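Local coordinates for protein DNA polymerase sliding clamp C (Sulfolobus tokodaii, PDB 3AIZ) that serves as one subunit of a ring-shaped sliding clamp that encircles DNA and tethers DNA polymerase and other DNA-processing proteins to it, at residues Asp7-Ala10 / Phe11-Phe15; Glu72-Thr75 / Asp76-Thr80. One frame throughout, in Å; residues are numbered along the deposited sequence.

Contact 1 of 2, residues Asp7-Ala10 / Phe11-Phe15; sequences DADA and FSYIF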
ATOM      1  N   ASP C   7     -33.949 -13.566   4.495  1.00 51.91           N
ATOM      2  CA  ASP C   7     -32.703 -12.806   4.463  1.00 49.82           C
ATOM      3  C   ASP C   7     -31.931 -13.011   5.761  1.00 51.21           C
ATOM      4  O   ASP C   7     -31.832 -12.101   6.585  1.00 50.95           O
ATOM      5  CB  ASP C   7     -32.979 -11.318   4.238  1.00 50.14           C
ATOM      6  CG  ASP C   7     -31.708 -10.513   4.021  1.00 56.15           C
ATOM      7  OD1 ASP C   7     -30.607 -11.099   4.093  1.00 52.15           O
ATOM      8  OD2 ASP C   7     -31.810  -9.293   3.776  1.00 58.31           O
ATOM      9  N   ALA C   8     -31.386 -14.209   5.934  1.00 49.08           N
ATOM     10  CA  ALA C   8     -30.693 -14.571   7.165  1.00 45.71           C
ATOM     11  C   ALA C   8     -29.348 -13.866   7.298  1.00 43.57           C
ATOM     12  O   ALA C   8     -28.771 -13.818   8.384  1.00 43.85           O
ATOM     13  CB  ALA C   8     -30.514 -16.080   7.250  1.00 46.79           C
ATOM     14  N   ASP C   9     -28.850 -13.321   6.192  1.00 46.62           N
ATOM     15  CA  ASP C   9     -27.572 -12.617   6.205  1.00 48.97           C
ATOM     16  C   ASP C   9     -27.665 -11.355   7.055  1.00 48.89           C
ATOM     17  O   ASP C   9     -26.837 -11.122   7.937  1.00 45.40           O
ATOM     18  CB  ASP C   9     -27.136 -12.259   4.783  1.00 51.86           C
ATOM     19  CG  ASP C   9     -25.740 -11.664   4.735  1.00 58.28           C
ATOM     20  OD1 ASP C   9     -24.866 -12.130   5.496  1.00 55.15           O
ATOM     21  OD2 ASP C   9     -25.515 -10.734   3.932  1.00 62.48           O
ATOM     22  N   ALA C  10     -28.677 -10.539   6.783  1.00 50.44           N
ATOM     23  CA  ALA C  10     -28.907  -9.327   7.554  1.00 46.17           C
ATOM     24  C   ALA C  10     -29.341  -9.692   8.967  1.00 43.00           C
ATOM     25  O   ALA C  10     -28.855  -9.127   9.946  1.00 40.76           O
ATOM     26  CB  ALA C  10     -29.958  -8.461   6.879  1.00 43.18           C
ATOM     27  N   PHE C  11     -30.254 -10.653   9.057  1.00 41.89           N
ATOM     28  CA  PHE C  11     -30.780 -11.114  10.336  1.00 39.65           C
ATOM     29  C   PHE C  11     -29.670 -11.449  11.331  1.00 40.06           C
ATOM     30  O   PHE C  11     -29.798 -11.186  12.525  1.00 41.57           O
ATOM     31  CB  PHE C  11     -31.678 -12.335  10.121  1.00 40.27           C
ATOM     32  CG  PHE C  11     -32.316 -12.852  11.378  1.00 40.11           C
ATOM     33  CD1 PHE C  11     -33.524 -12.340  11.820  1.00 39.07           C
ATOM     34  CD2 PHE C  11     -31.714 -13.861  12.111  1.00 39.95           C
ATOM     35  CE1 PHE C  11     -34.115 -12.818  12.972  1.00 39.08           C
ATOM     36  CE2 PHE C  11     -32.302 -14.343  13.265  1.00 39.78           C
ATOM     37  CZ  PHE C  11     -33.503 -13.821  13.695  1.00 38.04           C
ATOM     38  N   SER C  12     -28.580 -12.023  10.834  1.00 39.68           N
ATOM     39  CA  SER C  12     -27.485 -12.445  11.701  1.00 39.10           C
ATOM     40  C   SER C  12     -26.770 -11.260  12.345  1.00 38.94           C
ATOM     41  O   SER C  12     -26.280 -11.360  13.471  1.00 40.31           O
ATOM     42  CB  SER C  12     -26.484 -13.304  10.926  1.00 42.34           C
ATOM     43  OG  SER C  12     -25.844 -12.553   9.910  1.00 47.79           O
ATOM     44  N   TYR C  13     -26.716 -10.141  11.632  1.00 40.70           N
ATOM     45  CA  TYR C  13     -26.006  -8.961  12.121  1.00 41.47           C
ATOM     46  C   TYR C  13     -26.675  -8.323  13.338  1.00 38.39           C
ATOM     47  O   TYR C  13     -26.033  -7.594  14.094  1.00 35.78           O
ATOM     48  CB  TYR C  13     -25.823  -7.932  11.003  1.00 40.38           C
ATOM     49  CG  TYR C  13     -24.632  -8.215  10.114  1.00 44.81           C
ATOM     50  CD1 TYR C  13     -24.766  -8.978   8.963  1.00 44.88           C
ATOM     51  CD2 TYR C  13     -23.373  -7.725  10.434  1.00 42.70           C
ATOM     52  CE1 TYR C  13     -23.678  -9.241   8.152  1.00 47.76           C
ATOM     53  CE2 TYR C  13     -22.281  -7.982   9.630  1.00 42.94           C
ATOM     54  CZ  TYR C  13     -22.437  -8.740   8.490  1.00 45.82           C
ATOM     55  OH  TYR C  13     -21.352  -8.998   7.685  1.00 44.59           O
ATOM     56  N   ILE C  14     -27.963  -8.597  13.523  1.00 34.43           N
ATOM     57  CA  ILE C  14     -28.671  -8.134  14.709  1.00 36.14           C
ATOM     58  C   ILE C  14     -28.023  -8.726  15.956  1.00 35.45           C
ATOM     59  O   ILE C  14     -27.899  -8.060  16.984  1.00 33.13           O
ATOM     60  CB  ILE C  14     -30.157  -8.546  14.684  1.00 34.51           C
ATOM     61  CG1 ILE C  14     -30.859  -7.961  13.457  1.00 32.66           C
ATOM     62  CG2 ILE C  14     -30.856  -8.101  15.958  1.00 28.88           C
ATOM     63  CD1 ILE C  14     -32.320  -8.341  13.357  1.00 30.82           C
ATOM     64  N   PHE C  15     -27.604  -9.982  15.847  1.00 37.94           N
ATOM     65  CA  PHE C  15     -27.024 -10.709  16.969  1.00 34.61           C
ATOM     66  C   PHE C  15     -25.525 -10.463  17.085  1.00 36.20           C
ATOM     67  O   PHE C  15     -24.948 -10.587  18.165  1.00 37.81           O
ATOM     68  CB  PHE C  15     -27.323 -12.201  16.838  1.00 32.43           C
ATOM     69  CG  PHE C  15     -28.789 -12.518  16.826  1.00 30.46           C
ATOM     70  CD1 PHE C  15     -29.527 -12.396  15.662  1.00 30.55           C
ATOM     71  CD2 PHE C  15     -29.433 -12.925  17.982  1.00 30.11           C
ATOM     72  CE1 PHE C  15     -30.878 -12.677  15.651  1.00 32.68           C
ATOM     73  CE2 PHE C  15     -30.785 -13.209  17.975  1.00 29.16           C
ATOM     74  CZ  PHE C  15     -31.508 -13.085  16.809  1.00 30.19           C
TER
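The hydroxyl of Ser12 gives its proton to the backbone carbonyl one turn back, with OG 2.6 Å from Asp9 O. OG stands between the backbone N and the carbonyl carbon of its own residue (chi1 65°). This torsion folds the hydroxyl back along the helix. OG approaches from a position tilted 33° from the carbonyl plane. The same carbonyl oxygen also meets the edge of the Tyr13 ring, near the ring plane, with CD1 3.2 Å from Asp9 O. The hydroxyl and the ring edge both lie beside this oxygen.

Asp9 and Tyr13 run side by side and point the same way. Their carboxylate and ring planes are steeply inclined, 77° apart. Only loose contact results, OD1 of Asp9 lying 4.1 Å from CE1 of Tyr13. The carboxylate has a stronger partner elsewhere, since OD2 of Asp9 forms a salt bridge with Lys83.

Asp7 is the N-cap. Its OD1 accepts a weak but straight bond from Ala10 N at 3.4 Å, which caps one of the first-turn amides. The backbone takes over from there. Phe11 N bonds to Asp7 O at 3.3 Å, in the carbonyl plane, and Ser12 N to Ala8 O at 3.0 Å. Tyr13 N turns instead to Ala10 O, three residues back, at 2.9 Å.

These are the first turns of helix 8-18, in the N-terminal PCNA domain, one of the helices that in PCNA clamps line the inside of the ring. Tyr13 touches Lys210 and Pro211 in a loop. Phe11 and Ile14 pack on strand 45-52, while Phe15 reaches strand 24-29. Ser12 and Phe15 face helix 71-78, which lies beside it.

Contact 2 of 2, residues Glu72-Thr75 / Asp76-Thr80; sequences EDFT and DVLKT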
ATOM      1  N   GLU C  72     -22.305 -16.062  21.747  1.00 40.03           N
ATOM      2  CA  GLU C  72     -21.110 -16.331  20.950  1.00 46.38           C
ATOM      3  C   GLU C  72     -21.274 -17.557  20.049  1.00 46.32           C
ATOM      4  O   GLU C  72     -20.973 -17.510  18.857  1.00 41.78           O
ATOM      5  CB  GLU C  72     -19.885 -16.506  21.849  1.00 49.71           C
ATOM      6  CG  GLU C  72     -18.598 -16.776  21.083  1.00 54.61           C
ATOM      7  CD  GLU C  72     -17.435 -17.121  21.994  1.00 67.05           C
ATOM      8  OE1 GLU C  72     -17.575 -16.966  23.226  1.00 66.13           O
ATOM      9  OE2 GLU C  72     -16.380 -17.549  21.477  1.00 70.93           O
ATOM     10  N   ASP C  73     -21.747 -18.655  20.630  1.00 44.17           N
ATOM     11  CA  ASP C  73     -21.957 -19.885  19.880  1.00 42.21           C
ATOM     12  C   ASP C  73     -23.045 -19.701  18.832  1.00 41.43           C
ATOM     13  O   ASP C  73     -22.926 -20.185  17.706  1.00 43.53           O
ATOM     14  CB  ASP C  73     -22.332 -21.025  20.825  1.00 42.90           C
ATOM     15  CG  ASP C  73     -21.222 -21.363  21.794  1.00 47.40           C
ATOM     16  OD1 ASP C  73     -20.045 -21.098  21.464  1.00 47.72           O
ATOM     17  OD2 ASP C  73     -21.524 -21.894  22.884  1.00 48.76           O
ATOM     18  N   PHE C  74     -24.106 -19.000  19.216  1.00 39.37           N
ATOM     19  CA  PHE C  74     -25.228 -18.749  18.322  1.00 39.94           C
ATOM     20  C   PHE C  74     -24.808 -17.862  17.156  1.00 39.66           C
ATOM     21  O   PHE C  74     -25.296 -18.018  16.037  1.00 39.03           O
ATOM     22  CB  PHE C  74     -26.382 -18.103  19.091  1.00 38.13           C
ATOM     23  CG  PHE C  74     -27.610 -17.869  18.260  1.00 35.99           C
ATOM     24  CD1 PHE C  74     -28.342 -18.936  17.767  1.00 38.96           C
ATOM     25  CD2 PHE C  74     -28.042 -16.584  17.985  1.00 35.38           C
ATOM     26  CE1 PHE C  74     -29.477 -18.723  17.006  1.00 40.02           C
ATOM     27  CE2 PHE C  74     -29.176 -16.365  17.227  1.00 36.72           C
ATOM     28  CZ  PHE C  74     -29.895 -17.437  16.737  1.00 37.88           C
ATOM     29  N   THR C  75     -23.897 -16.935  17.424  1.00 38.66           N
ATOM     30  CA  THR C  75     -23.404 -16.030  16.393  1.00 40.73           C
ATOM     31  C   THR C  75     -22.326 -16.700  15.544  1.00 41.75           C
ATOM     32  O   THR C  75     -22.162 -16.378  14.367  1.00 40.59           O
ATOM     33  CB  THR C  75     -22.862 -14.722  17.005  1.00 42.01           C
ATOM     34  OG1 THR C  75     -23.927 -14.028  17.666  1.00 38.17           O
ATOM     35  CG2 THR C  75     -22.283 -13.824  15.927  1.00 45.54           C
ATOM     36  N   ASP C  76     -21.596 -17.636  16.144  1.00 42.68           N
ATOM     37  CA  ASP C  76     -20.576 -18.387  15.418  1.00 43.14           C
ATOM     38  C   ASP C  76     -21.173 -19.158  14.245  1.00 41.44           C
ATOM     39  O   ASP C  76     -20.527 -19.321  13.210  1.00 44.13           O
ATOM     40  CB  ASP C  76     -19.829 -19.345  16.353  1.00 45.02           C
ATOM     41  CG  ASP C  76     -18.661 -18.681  17.063  1.00 47.57           C
ATOM     42  OD1 ASP C  76     -18.278 -17.561  16.664  1.00 50.79           O
ATOM     43  OD2 ASP C  76     -18.121 -19.285  18.014  1.00 46.05           O
ATOM     44  N   VAL C  77     -22.405 -19.634  14.406  1.00 37.58           N
ATOM     45  CA  VAL C  77     -23.070 -20.372  13.338  1.00 38.78           C
ATOM     46  C   VAL C  77     -23.824 -19.429  12.410  1.00 38.64           C
ATOM     47  O   VAL C  77     -24.074 -19.757  11.251  1.00 41.43           O
ATOM     48  CB  VAL C  77     -24.041 -21.442  13.884  1.00 37.60           C
ATOM     49  CG1 VAL C  77     -23.344 -22.316  14.916  1.00 38.78           C
ATOM     50  CG2 VAL C  77     -25.274 -20.791  14.479  1.00 41.04           C
ATOM     51  N   LEU C  78     -24.183 -18.258  12.925  1.00 41.31           N
ATOM     52  CA  LEU C  78     -24.869 -17.251  12.124  1.00 39.08           C
ATOM     53  C   LEU C  78     -23.916 -16.608  11.123  1.00 41.99           C
ATOM     54  O   LEU C  78     -24.328 -16.188  10.043  1.00 44.72           O
ATOM     55  CB  LEU C  78     -25.497 -16.180  13.017  1.00 40.23           C
ATOM     56  CG  LEU C  78     -26.729 -16.589  13.828  1.00 41.24           C
ATOM     57  CD1 LEU C  78     -27.205 -15.434  14.692  1.00 36.61           C
ATOM     58  CD2 LEU C  78     -27.844 -17.069  12.915  1.00 35.49           C
ATOM     59  N   LYS C  79     -22.640 -16.535  11.488  1.00 40.54           N
ATOM     60  CA  LYS C  79     -21.628 -15.970  10.605  1.00 41.39           C
ATOM     61  C   LYS C  79     -21.430 -16.839   9.367  1.00 41.81           C
ATOM     62  O   LYS C  79     -20.889 -16.383   8.359  1.00 40.28           O
ATOM     63  CB  LYS C  79     -20.293 -15.819  11.339  1.00 42.37           C
ATOM     64  CG  LYS C  79     -20.286 -14.784  12.449  1.00 43.03           C
ATOM     65  CD  LYS C  79     -18.898 -14.668  13.063  1.00 47.86           C
ATOM     66  CE  LYS C  79     -18.866 -13.662  14.203  1.00 55.38           C
ATOM     67  NZ  LYS C  79     -17.501 -13.533  14.786  1.00 56.94           N
ATOM     68  N   THR C  80     -21.867 -18.091   9.449  1.00 43.27           N
ATOM     69  CA  THR C  80     -21.638 -19.048   8.372  1.00 43.60           C
ATOM     70  C   THR C  80     -22.766 -19.048   7.345  1.00 46.08           C
ATOM     71  O   THR C  80     -22.834 -19.935   6.495  1.00 47.31           O
ATOM     72  CB  THR C  80     -21.460 -20.479   8.914  1.00 40.11           C
ATOM     73  OG1 THR C  80     -22.734 -21.016   9.291  1.00 36.64           O
ATOM     74  CG2 THR C  80     -20.530 -20.482  10.116  1.00 39.86           C
TER
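Leu78 reaches back over the preceding helical turn to Phe74. Its CB lies 3.5 Å from Phe74 O. CG comes closer to the same oxygen, at 3.0 Å, and also sits over one face of the Phe74 ring, offset toward the rim. CD1 then meets the ring carbon CE2 of Phe74 at 3.3 Å. CD2 stays farther back, with Phe74 O as its neighbour. CG of Leu78 is anti to the carbonyl carbon (chi1 -72°), which carries the branch back toward the ring.

On another side of the helix, Lys79 crosses Thr75. Its CG passes 3.1 Å from Thr75 O, and CE touches the methyl CG2 of Thr75. The hydroxyl of Thr75 is used elsewhere, in a hydrogen bond with Leu71 O.

Glu72 and Asp76 lie side by side with their carboxylate planes turned 82° from each other. OE2 of Glu72 is 4.2 Å from OD2 of Asp76, and Asp73 is also near. This cluster of acids could slightly raise their affinity for protons.

The backbone bonds Asp76 N to Glu72 O (2.8 Å) and Lys79 N to Thr75 O (2.9 Å) are sound; the two between them are weak. After them Thr80 OG1 donates to Val77 O at 2.7 Å.

Helix 71-78 of the N-terminal PCNA domain probably lines the central channel, as in other sliding clamps. It packs by Phe74 and Leu78 on strand 86-91, and by Val77 on strand 106-111. Thr75 and Leu78 meet helix 8-18. Asp76 and Val77 also touch Leu152 of the PCNA B chain, so the helix lies at a subunit boundary.

Contacts 1 and 2 lie on the two helices of the N-terminal domain, 8-18 and 71-78, which pack against each other. Their centres are 10 Å apart. The rings of Phe15 and Phe74 meet edge-to-face, and Ser12 packs on Leu78. Contact 1 is the more buried and lies nearer the middle of the chain. No other protein chain touches it, and its side-chain chemistry is mainly polar: a cap and a hydroxyl bond. Contact 2 is only partly buried. It combines an apolar leucine-phenylalanine pair facing inward with acidic side chains outside, and it reaches the neighbouring PCNA B chain.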